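Local coordinates for protein eukaryotic Translation Initiation 4E (Schistosoma mansoni, PDB 3HXI) that binds the 7-methylguanosine cap of mRNA, as eIF4E proteins do to start translation, and is also engaged by the inhibitor 4E-BP, at residues K79-G83 with W138-D142; P73-D77 with V170-R174; F98-L103 with I155-L161. One frame throughout, in Å; residues are numbered along the deposited sequence.

Contact 1: K79-G83 with W138-D142; sequences KNENG and WLTSD. With GTG (7-methyl-guanosine-5'-triphosphate-5'-guanosine), chain C.
Thr-140 holds OG1 opposite its own backbone nitrogen (chi1 -166°), a torsion that aims the hydroxyl at the carbonyl of Lys-79. The resulting bond, from Thr-140 OG1 to Lys-79 O at 2.8 Å, lies in the carbonyl plane and uses a lone pair. Asn-80 keeps CG beside its backbone N (chi1 -61°), which sets CG 3.6 Å from CE3 of Trp-138; the amide stands 86° to the indole and meets it at the edge. Asn-80 ND2 is bonded to the carbonyl of Lys-74, whereas the buried OD1 has no partner in the model. Here the end of strand 134-139, in the antiparallel sheet of the eIF4E fold, meets the short helix 78-81 that leads into the neighbouring strand 84-89. Elsewhere on its rim, CZ2 of Trp-138 lies 3.8 Å from C7X, the cap methyl of GTG, which approaches near the indole plane. Gly-83 comes in close, its CA making a CH...O contact of 3.2 Å with Leu-139 O. Water bridges the rest: one molecule accepts from Asn-82 N (2.8 Å) and donates to Thr-140 O, and another donates to Gly-83 O and to carboxylate OD1 of Asp-142.

Contact 2: P73-D77 with V170-R174; sequences PKWED and VSDQR. With GTG (7-methyl-guanosine-5'-triphosphate-5'-guanosine), chain C.
Trp-75 projects from its turn toward helix 170-175, with Val-170 and Arg-174 over one face of its indole and the cap over the other. At CB, Arg-174 NH2 and O6A of GTG are both neighbours. CG touches CG1 of Val-170 at 3.6 Å, the methyl sitting over the five-membered ring as a CH-pi contact, while O6A lies over the opposite face. Next around the ring, NE1 donates to Gln-173 OE1 (2.9 Å, N-H...acceptor angle 155°). The donor stands well above the amide's carbonyl plane, and the amide's other end, NE2, is held by the carbonyl of Gln-168. On the six-membered ring, CE3 meets NH1 of Arg-174 at 3.5 Å, beneath the guanidinium face, CZ2 packs on CB of Gln-173 at 3.7 Å, and CG of Arg-174 makes a second CH-pi contact; at the far rim CZ3 and CH2 lie against C5A of the base. The methylated guanine spreads over the indole, with C6A 3.3 Å above its plane. This is one side of the cap slot of eIF4E proteins, in which two tryptophans sandwich the base; the second is probably Trp-29, whose side chain touches Lys-74. The bend at chi2 of Glu-76 (75°) brings its carboxylate back to the edge of the base, where Arg-174 NH2 forms a salt bridge to OE2 at 3.0 Å, arriving from above the carboxylate plane, with a charge that would probably help to hold the carboxylate beside the base. The turn reads that edge directly: Trp-75 N donates to O6A at 2.8 Å, and N1A of GTG donates to Glu-76 OE1 (2.9 Å, 166°), with a weak bond from N2A to OE2.

Contact 3: F98-L103 with I155-L161; sequences FLWDEL and IKERLEL
Leu-159 is the main bump of this interface, and the hollow that takes it lies between Leu-99 and Leu-103, one turn apart on helix 96-108. Its CD1 pushes deep enough to reach the backbone, 3.7 Å from Leu-103 N, and also touches CB of Glu-102 and CD1 of Leu-103 (3.9 Å). With CG opposite the backbone N (chi1 -169°), Leu-103 leans its branch toward the partner helix, and its CD1 also reaches CG2 of Ile-155, one turn before Leu-159, at 4.2 Å. Leu-99 forms the other wall: its CD2 lies 3.7 Å from Leu-159 O, beside Leu-159 CB, and against CD2 of Leu-161 at 3.9 Å. The axes of the two short segments pass 9.6 Å apart at 125° between their N-to-C directions. Both helices pack on the antiparallel sheet, on the dorsal side of the eIF4E fold where 4E-BP binds; Leu-103 and Ile-155 both touch Val-137 of strand 134-139, and Leu-159 and Leu-161 touch Ile-88. A Schellman motif ends helix 145-159, with positive phi at Glu-160 (55°), and carries Leu-161 round to its place against Leu-99. Toward the outer side, the Phe-98 ring turns its edge to Leu-159 O (CE2 at 3.9 Å) and one face to CG of Glu-102, while its CZ reaches the carboxylate of Glu-160. Polar groups meet there through one water that donates to Glu-102 OE1 and, at 2.7 Å, to Arg-158 O; beyond the two segments, Glu-102 OE1 also pairs in a salt bridge with a basic side chain of the bound peptide.

Overall arrangement
Contacts 1 and 2 adjoin, their centres about 8 Å apart, and both touch GTG; contact 3 lies across the chain's centre from contact 2, with centres about 23 Å apart. The first two are tied directly by Gly-83 O with Val-170 N, a probable hydrogen bond. Contact 1 is partly buried and joins its segments by a hydroxyl-to-carbonyl bond, an amide at an indole edge and bridging waters, whereas contact 2 is buried, its chemistry aromatic and charged, directed at the base. Contact 3, also partly buried, is leucine-rich against the sheet, with Glu-102 at its outer side engaging the bound peptide. Strand 134-139 connects the two ends: it supplies Trp-138 to contact 1 and lies against the helices of contact 3.

Contact 1: K79-G83 with W138-D142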
loop_
_atom_site.group_PDB
_atom_site.type_symbol
_atom_site.label_atom_id
_atom_site.label_comp_id
_atom_site.label_asym_id
_atom_site.label_seq_id
_atom_site.Cartn_x
_atom_site.Cartn_y
_atom_site.Cartn_z
ATOM N N LYS A 79 -11.329 -9.266 -5.010
ATOM C CA LYS A 79 -10.169 -8.679 -5.681
ATOM C C LYS A 79 -8.838 -8.988 -4.980
ATOM O O LYS A 79 -7.781 -8.836 -5.584
ATOM C CB LYS A 79 -10.347 -7.169 -5.853
ATOM C CG LYS A 79 -11.516 -6.765 -6.763
ATOM C CD LYS A 79 -11.197 -6.934 -8.221
ATOM C CE LYS A 79 -10.107 -5.964 -8.664
ATOM N NZ LYS A 79 -9.626 -6.341 -10.024
ATOM N N ASN A 80 -8.898 -9.427 -3.728
ATOM C CA ASN A 80 -7.676 -9.823 -2.986
ATOM C C ASN A 80 -7.461 -11.322 -2.844
ATOM O O ASN A 80 -6.324 -11.767 -2.724
ATOM C CB ASN A 80 -7.636 -9.199 -1.579
ATOM C CG ASN A 80 -7.622 -7.675 -1.599
ATOM O OD1 ASN A 80 -6.961 -7.051 -2.435
ATOM N ND2 ASN A 80 -8.337 -7.071 -0.659
ATOM N N GLU A 81 -8.535 -12.109 -2.855
ATOM C CA GLU A 81 -8.442 -13.517 -2.441
ATOM C C GLU A 81 -7.468 -14.383 -3.266
ATOM O O GLU A 81 -6.877 -15.331 -2.732
ATOM C CB GLU A 81 -9.830 -14.155 -2.361
ATOM C CG GLU A 81 -10.615 -14.158 -3.659
ATOM C CD GLU A 81 -11.920 -14.919 -3.540
ATOM O OE1 GLU A 81 -12.865 -14.588 -4.286
ATOM O OE2 GLU A 81 -11.983 -15.855 -2.713
ATOM N N ASN A 82 -7.292 -14.042 -4.538
ATOM C CA ASN A 82 -6.384 -14.766 -5.416
ATOM C C ASN A 82 -5.137 -13.973 -5.740
ATOM O O ASN A 82 -4.391 -14.298 -6.680
ATOM C CB ASN A 82 -7.126 -15.209 -6.674
ATOM C CG ASN A 82 -8.290 -16.142 -6.354
ATOM O OD1 ASN A 82 -9.388 -15.975 -6.870
ATOM N ND2 ASN A 82 -8.056 -17.102 -5.472
ATOM N N GLY A 83 -4.889 -12.958 -4.912
ATOM C CA GLY A 83 -3.770 -12.051 -5.115
ATOM C C GLY A 83 -2.538 -12.306 -4.259
ATOM O O GLY A 83 -2.249 -13.432 -3.799
ATOM N N TRP A 138 -0.642 -4.587 -2.206
ATOM C CA TRP A 138 -1.480 -5.739 -2.510
ATOM C C TRP A 138 -1.931 -5.662 -3.964
ATOM O O TRP A 138 -2.376 -4.595 -4.419
ATOM C CB TRP A 138 -2.705 -5.677 -1.602
ATOM C CG TRP A 138 -2.448 -6.077 -0.165
ATOM C CD1 TRP A 138 -1.298 -5.900 0.572
ATOM C CD2 TRP A 138 -3.390 -6.705 0.703
ATOM N NE1 TRP A 138 -1.485 -6.383 1.856
ATOM C CE2 TRP A 138 -2.755 -6.893 1.953
ATOM C CE3 TRP A 138 -4.725 -7.121 0.546
ATOM C CZ2 TRP A 138 -3.403 -7.505 3.040
ATOM C CZ3 TRP A 138 -5.363 -7.727 1.614
ATOM C CH2 TRP A 138 -4.706 -7.896 2.860
ATOM N N LEU A 139 -1.807 -6.795 -4.658
ATOM C CA LEU A 139 -2.071 -6.948 -6.087
ATOM C C LEU A 139 -3.190 -7.958 -6.271
ATOM O O LEU A 139 -3.368 -8.847 -5.439
ATOM C CB LEU A 139 -0.817 -7.472 -6.800
ATOM C CG LEU A 139 0.427 -6.575 -6.837
ATOM C CD1 LEU A 139 1.401 -7.056 -7.915
ATOM C CD2 LEU A 139 0.039 -5.134 -7.142
ATOM N N THR A 140 -3.929 -7.851 -7.368
ATOM C CA THR A 140 -5.138 -8.670 -7.526
ATOM C C THR A 140 -4.898 -10.132 -7.944
ATOM O O THR A 140 -5.768 -10.988 -7.725
ATOM C CB THR A 140 -6.141 -7.999 -8.482
ATOM O OG1 THR A 140 -7.419 -8.637 -8.360
ATOM C CG2 THR A 140 -5.655 -8.086 -9.912
ATOM N N SER A 141 -3.757 -10.399 -8.575
ATOM C CA SER A 141 -3.379 -11.765 -8.952
ATOM C C SER A 141 -2.074 -12.186 -8.282
ATOM O O SER A 141 -1.389 -11.357 -7.683
ATOM C CB SER A 141 -3.240 -11.879 -10.469
ATOM O OG SER A 141 -1.971 -11.395 -10.871
ATOM N N ASP A 142 -1.733 -13.471 -8.390
ATOM C CA ASP A 142 -0.445 -13.971 -7.876
ATOM C C ASP A 142 0.377 -14.624 -8.973
ATOM O O ASP A 142 1.439 -15.181 -8.714
ATOM C CB ASP A 142 -0.651 -14.946 -6.702
ATOM C CG ASP A 142 -1.403 -16.225 -7.108
ATOM O OD1 ASP A 142 -2.056 -16.833 -6.240
ATOM O OD2 ASP A 142 -1.358 -16.603 -8.296
HETATM P PA GTG C . -0.067 -9.126 10.491
HETATM O O1A GTG C . -0.443 -7.971 11.379
HETATM O O2A GTG C . 0.133 -8.955 9.000
HETATM O O3A GTG C . 1.209 -9.933 11.038
HETATM P PB GTG C . 2.255 -9.533 12.168
HETATM O O1B GTG C . 2.857 -8.175 11.905
HETATM O O2B GTG C . 3.170 -10.746 12.310
HETATM O O3B GTG C . 1.301 -9.521 13.462
HETATM N N9A GTG C . -4.985 -10.950 9.392
HETATM C C8A GTG C . -4.166 -10.142 8.709
HETATM N N7A GTG C . -4.763 -9.805 7.544
HETATM C C7X GTG C . -4.145 -8.913 6.532
HETATM C C5A GTG C . -5.952 -10.412 7.513
HETATM C C6A GTG C . -6.968 -10.410 6.551
HETATM O O6A GTG C . -6.891 -9.771 5.476
HETATM N N1A GTG C . -8.074 -11.156 6.799
HETATM C C2A GTG C . -8.183 -11.858 7.971
HETATM N N2A GTG C . -9.272 -12.599 8.245
HETATM N N3A GTG C . -7.200 -11.850 8.899
HETATM C C4A GTG C . -6.090 -11.125 8.678
HETATM O O5D GTG C . -1.228 -10.192 10.645
HETATM C C5D GTG C . -1.541 -10.689 11.942
HETATM C C4D GTG C . -2.755 -11.585 11.852
HETATM O O4D GTG C . -3.879 -10.789 11.504
HETATM C C3D GTG C . -2.662 -12.645 10.773
HETATM O O3D GTG C . -1.919 -13.777 11.220
HETATM C C2D GTG C . -4.119 -12.951 10.526
HETATM O O2D GTG C . -4.606 -13.850 11.534
HETATM C C1D GTG C . -4.765 -11.583 10.715
HETATM P PG GTG C . 1.672 -9.008 14.939
HETATM O O1G GTG C . 2.840 -8.074 14.966
HETATM O O2G GTG C . 1.647 -10.206 15.872
HETATM O O5E GTG C . 0.343 -8.159 15.249
HETATM C C5E GTG C . 0.128 -6.902 14.608
HETATM C C4E GTG C . -1.137 -6.263 15.141
HETATM O O4E GTG C . -2.251 -7.093 14.800
HETATM C C3E GTG C . -1.155 -6.153 16.655
HETATM O O3E GTG C . -1.991 -5.030 16.983
HETATM C C2E GTG C . -1.862 -7.418 17.119
HETATM O O2E GTG C . -2.496 -7.270 18.400
HETATM C C1E GTG C . -2.881 -7.581 16.000
HETATM N N9B GTG C . -3.350 -8.947 15.698
HETATM C C8B GTG C . -2.311 -9.864 15.292
HETATM N N7B GTG C . -3.093 -11.067 15.025
HETATM C C5B GTG C . -4.412 -10.778 15.234
HETATM C C6B GTG C . -5.651 -11.569 15.118
HETATM O O6B GTG C . -5.550 -12.770 14.749
HETATM N N1B GTG C . -6.831 -10.962 15.432
HETATM C C2B GTG C . -6.892 -9.645 15.832
HETATM N N2B GTG C . -8.076 -9.054 16.132
HETATM N N3B GTG C . -5.790 -8.865 15.954
HETATM C C4B GTG C . -4.578 -9.378 15.661
HETATM O O HOH W 1 -4.008 -9.162 -2.759
HETATM O O HOH W 2 -8.065 -11.954 -6.278
HETATM O O HOH W 3 -4.084 -15.126 -9.211
HETATM O O HOH W 4 -3.047 -15.976 -4.048
#

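Contact 2: P73-D77 with V170-R174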
loop_
_atom_site.group_PDB
_atom_site.type_symbol
_atom_site.label_atom_id
_atom_site.label_comp_id
_atom_site.label_asym_id
_atom_site.label_seq_id
_atom_site.Cartn_x
_atom_site.Cartn_y
_atom_site.Cartn_z
ATOM N N PRO A 73 -10.133 -3.798 2.540
ATOM C CA PRO A 73 -8.734 -4.086 2.850
ATOM C C PRO A 73 -8.556 -5.394 3.629
ATOM O O PRO A 73 -8.087 -5.379 4.769
ATOM C CB PRO A 73 -8.331 -2.889 3.719
ATOM C CG PRO A 73 -9.580 -2.528 4.431
ATOM C CD PRO A 73 -10.700 -2.779 3.455
ATOM N N LYS A 74 -8.929 -6.519 3.025
ATOM C CA LYS A 74 -8.781 -7.806 3.687
ATOM C C LYS A 74 -8.720 -8.911 2.649
ATOM O O LYS A 74 -9.184 -8.728 1.517
ATOM C CB LYS A 74 -9.901 -8.051 4.722
ATOM C CG LYS A 74 -11.310 -8.185 4.155
ATOM C CD LYS A 74 -12.392 -7.951 5.239
ATOM C CE LYS A 74 -12.686 -9.197 6.088
ATOM N NZ LYS A 74 -14.102 -9.199 6.619
ATOM N N TRP A 75 -8.123 -10.046 3.020
ATOM C CA TRP A 75 -7.875 -11.117 2.065
ATOM C C TRP A 75 -9.185 -11.584 1.460
ATOM O O TRP A 75 -9.232 -12.030 0.298
ATOM C CB TRP A 75 -7.213 -12.318 2.745
ATOM C CG TRP A 75 -5.823 -12.079 3.302
ATOM C CD1 TRP A 75 -4.805 -11.372 2.726
ATOM C CD2 TRP A 75 -5.306 -12.603 4.529
ATOM N NE1 TRP A 75 -3.693 -11.388 3.542
ATOM C CE2 TRP A 75 -3.967 -12.152 4.647
ATOM C CE3 TRP A 75 -5.837 -13.422 5.534
ATOM C CZ2 TRP A 75 -3.163 -12.483 5.729
ATOM C CZ3 TRP A 75 -5.028 -13.759 6.619
ATOM C CH2 TRP A 75 -3.708 -13.285 6.711
ATOM N N GLU A 76 -10.244 -11.481 2.260
ATOM C CA GLU A 76 -11.554 -12.051 1.908
ATOM C C GLU A 76 -12.258 -11.409 0.695
ATOM O O GLU A 76 -13.154 -12.039 0.092
ATOM C CB GLU A 76 -12.459 -12.096 3.147
ATOM C CG GLU A 76 -12.009 -13.140 4.190
ATOM C CD GLU A 76 -10.769 -12.745 5.004
ATOM O OE1 GLU A 76 -10.451 -11.541 5.144
ATOM O OE2 GLU A 76 -10.100 -13.670 5.509
ATOM N N ASP A 77 -11.843 -10.192 0.327
ATOM C CA ASP A 77 -12.358 -9.493 -0.856
ATOM C C ASP A 77 -12.030 -10.230 -2.151
ATOM O O ASP A 77 -10.903 -10.713 -2.306
ATOM C CB ASP A 77 -11.788 -8.071 -0.917
ATOM C CG ASP A 77 -12.558 -7.174 -1.874
ATOM O OD1 ASP A 77 -13.400 -6.405 -1.395
ATOM O OD2 ASP A 77 -12.325 -7.239 -3.093
ATOM N N VAL A 170 -1.509 -14.517 -1.213
ATOM C CA VAL A 170 -2.413 -14.570 -0.057
ATOM C C VAL A 170 -2.362 -15.926 0.672
ATOM O O VAL A 170 -2.325 -15.985 1.892
ATOM C CB VAL A 170 -3.872 -14.186 -0.458
ATOM C CG1 VAL A 170 -4.826 -14.429 0.695
ATOM C CG2 VAL A 170 -3.931 -12.714 -0.863
ATOM N N SER A 171 -2.322 -17.021 -0.076
ATOM C CA SER A 171 -2.245 -18.348 0.557
ATOM C C SER A 171 -1.066 -18.439 1.549
ATOM O O SER A 171 -1.224 -18.912 2.692
ATOM C CB SER A 171 -2.192 -19.448 -0.512
ATOM O OG SER A 171 -1.110 -19.253 -1.410
ATOM N N ASP A 172 0.094 -17.933 1.132
ATOM C CA ASP A 172 1.278 -17.896 1.993
ATOM C C ASP A 172 1.122 -16.937 3.171
ATOM O O ASP A 172 1.636 -17.208 4.258
ATOM C CB ASP A 172 2.535 -17.537 1.187
ATOM C CG ASP A 172 2.881 -18.583 0.130
ATOM O OD1 ASP A 172 2.395 -19.732 0.211
ATOM O OD2 ASP A 172 3.623 -18.249 -0.807
ATOM N N GLN A 173 0.437 -15.811 2.950
ATOM C CA GLN A 173 0.148 -14.854 4.023
ATOM C C GLN A 173 -0.756 -15.489 5.084
ATOM O O GLN A 173 -0.502 -15.364 6.277
ATOM C CB GLN A 173 -0.515 -13.587 3.470
ATOM C CG GLN A 173 0.371 -12.729 2.564
ATOM C CD GLN A 173 -0.369 -11.521 2.006
ATOM O OE1 GLN A 173 -0.996 -10.781 2.739
ATOM N NE2 GLN A 173 -0.312 -11.341 0.704
ATOM N N ARG A 174 -1.802 -16.176 4.639
ATOM C CA ARG A 174 -2.736 -16.853 5.539
ATOM C C ARG A 174 -2.033 -17.826 6.474
ATOM O O ARG A 174 -2.346 -17.898 7.673
ATOM C CB ARG A 174 -3.794 -17.618 4.744
ATOM C CG ARG A 174 -4.711 -16.739 3.907
ATOM C CD ARG A 174 -5.835 -17.573 3.295
ATOM N NE ARG A 174 -7.013 -16.767 2.997
ATOM C CZ ARG A 174 -7.826 -16.263 3.922
ATOM N NH1 ARG A 174 -7.590 -16.476 5.211
ATOM N NH2 ARG A 174 -8.879 -15.547 3.562
HETATM P PA GTG C . -0.067 -9.126 10.491
HETATM O O1A GTG C . -0.443 -7.971 11.379
HETATM O O2A GTG C . 0.133 -8.955 9.000
HETATM O O3A GTG C . 1.209 -9.933 11.038
HETATM P PB GTG C . 2.255 -9.533 12.168
HETATM O O1B GTG C . 2.857 -8.175 11.905
HETATM O O2B GTG C . 3.170 -10.746 12.310
HETATM O O3B GTG C . 1.301 -9.521 13.462
HETATM N N9A GTG C . -4.985 -10.950 9.392
HETATM C C8A GTG C . -4.166 -10.142 8.709
HETATM N N7A GTG C . -4.763 -9.805 7.544
HETATM C C7X GTG C . -4.145 -8.913 6.532
HETATM C C5A GTG C . -5.952 -10.412 7.513
HETATM C C6A GTG C . -6.968 -10.410 6.551
HETATM O O6A GTG C . -6.891 -9.771 5.476
HETATM N N1A GTG C . -8.074 -11.156 6.799
HETATM C C2A GTG C . -8.183 -11.858 7.971
HETATM N N2A GTG C . -9.272 -12.599 8.245
HETATM N N3A GTG C . -7.200 -11.850 8.899
HETATM C C4A GTG C . -6.090 -11.125 8.678
HETATM O O5D GTG C . -1.228 -10.192 10.645
HETATM C C5D GTG C . -1.541 -10.689 11.942
HETATM C C4D GTG C . -2.755 -11.585 11.852
HETATM O O4D GTG C . -3.879 -10.789 11.504
HETATM C C3D GTG C . -2.662 -12.645 10.773
HETATM O O3D GTG C . -1.919 -13.777 11.220
HETATM C C2D GTG C . -4.119 -12.951 10.526
HETATM O O2D GTG C . -4.606 -13.850 11.534
HETATM C C1D GTG C . -4.765 -11.583 10.715
HETATM P PG GTG C . 1.672 -9.008 14.939
HETATM O O1G GTG C . 2.840 -8.074 14.966
HETATM O O2G GTG C . 1.647 -10.206 15.872
HETATM O O5E GTG C . 0.343 -8.159 15.249
HETATM C C5E GTG C . 0.128 -6.902 14.608
HETATM C C4E GTG C . -1.137 -6.263 15.141
HETATM O O4E GTG C . -2.251 -7.093 14.800
HETATM C C3E GTG C . -1.155 -6.153 16.655
HETATM O O3E GTG C . -1.991 -5.030 16.983
HETATM C C2E GTG C . -1.862 -7.418 17.119
HETATM O O2E GTG C . -2.496 -7.270 18.400
HETATM C C1E GTG C . -2.881 -7.581 16.000
HETATM N N9B GTG C . -3.350 -8.947 15.698
HETATM C C8B GTG C . -2.311 -9.864 15.292
HETATM N N7B GTG C . -3.093 -11.067 15.025
HETATM C C5B GTG C . -4.412 -10.778 15.234
HETATM C C6B GTG C . -5.651 -11.569 15.118
HETATM O O6B GTG C . -5.550 -12.770 14.749
HETATM N N1B GTG C . -6.831 -10.962 15.432
HETATM C C2B GTG C . -6.892 -9.645 15.832
HETATM N N2B GTG C . -8.076 -9.054 16.132
HETATM N N3B GTG C . -5.790 -8.865 15.954
HETATM C C4B GTG C . -4.578 -9.378 15.661
#

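Contact 3: F98-L103 with I155-L161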
loop_
_atom_site.group_PDB
_atom_site.type_symbol
_atom_site.label_atom_id
_atom_site.label_comp_id
_atom_site.label_asym_id
_atom_site.label_seq_id
_atom_site.Cartn_x
_atom_site.Cartn_y
_atom_site.Cartn_z
ATOM N N PHE A 98 8.769 9.198 4.322
ATOM C CA PHE A 98 9.179 9.215 2.901
ATOM C C PHE A 98 8.652 7.969 2.178
ATOM O O PHE A 98 8.023 8.077 1.110
ATOM C CB PHE A 98 10.718 9.313 2.792
ATOM C CG PHE A 98 11.245 9.200 1.387
ATOM C CD1 PHE A 98 11.262 10.321 0.541
ATOM C CD2 PHE A 98 11.719 7.979 0.903
ATOM C CE1 PHE A 98 11.742 10.215 -0.776
ATOM C CE2 PHE A 98 12.208 7.855 -0.403
ATOM C CZ PHE A 98 12.220 8.970 -1.249
ATOM N N LEU A 99 8.901 6.795 2.750
ATOM C CA LEU A 99 8.460 5.536 2.122
ATOM C C LEU A 99 6.953 5.532 1.869
ATOM O O LEU A 99 6.502 5.202 0.773
ATOM C CB LEU A 99 8.805 4.317 2.995
ATOM C CG LEU A 99 10.286 3.945 3.134
ATOM C CD1 LEU A 99 10.433 2.720 4.036
ATOM C CD2 LEU A 99 10.937 3.678 1.760
ATOM N N TRP A 100 6.191 5.890 2.891
ATOM C CA TRP A 100 4.719 5.905 2.782
ATOM C C TRP A 100 4.242 6.943 1.795
ATOM O O TRP A 100 3.437 6.638 0.925
ATOM C CB TRP A 100 4.093 6.148 4.143
ATOM C CG TRP A 100 2.615 5.883 4.254
ATOM C CD1 TRP A 100 1.686 6.744 4.748
ATOM C CD2 TRP A 100 1.902 4.678 3.897
ATOM N NE1 TRP A 100 0.428 6.154 4.731
ATOM C CE2 TRP A 100 0.536 4.894 4.208
ATOM C CE3 TRP A 100 2.280 3.450 3.343
ATOM C CZ2 TRP A 100 -0.464 3.916 3.980
ATOM C CZ3 TRP A 100 1.283 2.469 3.111
ATOM C CH2 TRP A 100 -0.073 2.719 3.433
ATOM N N ASP A 101 4.741 8.175 1.910
ATOM C CA ASP A 101 4.343 9.228 0.965
ATOM C C ASP A 101 4.700 8.900 -0.493
ATOM O O ASP A 101 3.892 9.117 -1.373
ATOM C CB ASP A 101 4.955 10.579 1.335
ATOM C CG ASP A 101 4.380 11.164 2.622
ATOM O OD1 ASP A 101 3.355 10.646 3.140
ATOM O OD2 ASP A 101 4.972 12.168 3.114
ATOM N N GLU A 102 5.904 8.383 -0.744
ATOM C CA GLU A 102 6.302 8.022 -2.110
ATOM C C GLU A 102 5.432 6.882 -2.636
ATOM O O GLU A 102 5.035 6.861 -3.822
ATOM C CB GLU A 102 7.772 7.584 -2.158
ATOM C CG GLU A 102 8.776 8.716 -1.895
ATOM C CD GLU A 102 8.600 9.892 -2.855
ATOM O OE1 GLU A 102 8.465 9.685 -4.084
ATOM O OE2 GLU A 102 8.643 11.031 -2.370
ATOM N N LEU A 103 5.167 5.919 -1.761
ATOM C CA LEU A 103 4.361 4.771 -2.149
ATOM C C LEU A 103 2.953 5.214 -2.546
ATOM O O LEU A 103 2.450 4.834 -3.618
ATOM C CB LEU A 103 4.322 3.701 -1.054
ATOM C CG LEU A 103 3.713 2.342 -1.480
ATOM C CD1 LEU A 103 4.522 1.719 -2.624
ATOM C CD2 LEU A 103 3.588 1.386 -0.303
ATOM N N ILE A 155 8.157 0.027 -7.749
ATOM C CA ILE A 155 8.105 0.303 -6.299
ATOM C C ILE A 155 9.524 0.553 -5.772
ATOM O O ILE A 155 9.759 1.516 -5.015
ATOM C CB ILE A 155 7.451 -0.863 -5.521
ATOM C CG1 ILE A 155 5.951 -0.957 -5.815
ATOM C CG2 ILE A 155 7.623 -0.710 -3.988
ATOM C CD1 ILE A 155 5.267 -2.205 -5.181
ATOM N N LYS A 156 10.467 -0.313 -6.154
ATOM C CA LYS A 156 11.843 -0.200 -5.657
ATOM C C LYS A 156 12.463 1.104 -6.108
ATOM O O LYS A 156 13.171 1.768 -5.341
ATOM C CB LYS A 156 12.729 -1.368 -6.112
ATOM C CG LYS A 156 12.283 -2.715 -5.613
ATOM C CD LYS A 156 13.429 -3.723 -5.595
ATOM C CE LYS A 156 14.305 -3.565 -4.354
ATOM N NZ LYS A 156 15.575 -4.311 -4.539
ATOM N N GLU A 157 12.186 1.477 -7.354
ATOM C CA GLU A 157 12.706 2.731 -7.908
ATOM C C GLU A 157 12.170 3.906 -7.121
ATOM O O GLU A 157 12.938 4.718 -6.623
ATOM C CB GLU A 157 12.346 2.865 -9.380
ATOM C CG GLU A 157 13.138 1.929 -10.278
ATOM C CD GLU A 157 12.562 1.807 -11.683
ATOM O OE1 GLU A 157 11.477 2.376 -11.950
ATOM O OE2 GLU A 157 13.195 1.127 -12.525
ATOM N N ARG A 158 10.852 3.962 -6.962
ATOM C CA ARG A 158 10.227 5.130 -6.362
ATOM C C ARG A 158 10.548 5.244 -4.877
ATOM O O ARG A 158 10.695 6.352 -4.355
ATOM C CB ARG A 158 8.709 5.141 -6.598
ATOM C CG ARG A 158 8.297 5.377 -8.042
ATOM C CD ARG A 158 8.545 6.813 -8.525
ATOM N NE ARG A 158 8.043 6.947 -9.896
ATOM C CZ ARG A 158 8.699 6.577 -11.005
ATOM N NH1 ARG A 158 9.925 6.057 -10.953
ATOM N NH2 ARG A 158 8.116 6.727 -12.186
ATOM N N LEU A 159 10.678 4.098 -4.209
ATOM C CA LEU A 159 10.993 4.080 -2.781
ATOM C C LEU A 159 12.491 4.061 -2.491
ATOM O O LEU A 159 12.898 4.136 -1.333
ATOM C CB LEU A 159 10.256 2.955 -2.078
ATOM C CG LEU A 159 8.800 3.231 -1.685
ATOM C CD1 LEU A 159 7.912 3.685 -2.873
ATOM C CD2 LEU A 159 8.217 1.990 -1.041
ATOM N N GLU A 160 13.297 4.000 -3.562
ATOM C CA GLU A 160 14.761 4.007 -3.472
ATOM C C GLU A 160 15.227 2.871 -2.552
ATOM O O GLU A 160 16.063 3.059 -1.659
ATOM C CB GLU A 160 15.289 5.382 -3.013
ATOM C CG GLU A 160 14.738 6.559 -3.841
ATOM C CD GLU A 160 15.384 7.905 -3.517
ATOM O OE1 GLU A 160 16.180 7.997 -2.563
ATOM O OE2 GLU A 160 15.097 8.885 -4.239
ATOM N N LEU A 161 14.658 1.689 -2.786
ATOM C CA LEU A 161 14.923 0.516 -1.966
ATOM C C LEU A 161 16.160 -0.236 -2.414
ATOM O O LEU A 161 16.412 -0.400 -3.605
ATOM C CB LEU A 161 13.742 -0.451 -1.995
ATOM C CG LEU A 161 12.364 0.050 -1.586
ATOM C CD1 LEU A 161 11.360 -1.099 -1.674
ATOM C CD2 LEU A 161 12.355 0.644 -0.168
HETATM O O HOH W 5 10.741 8.889 -5.310
#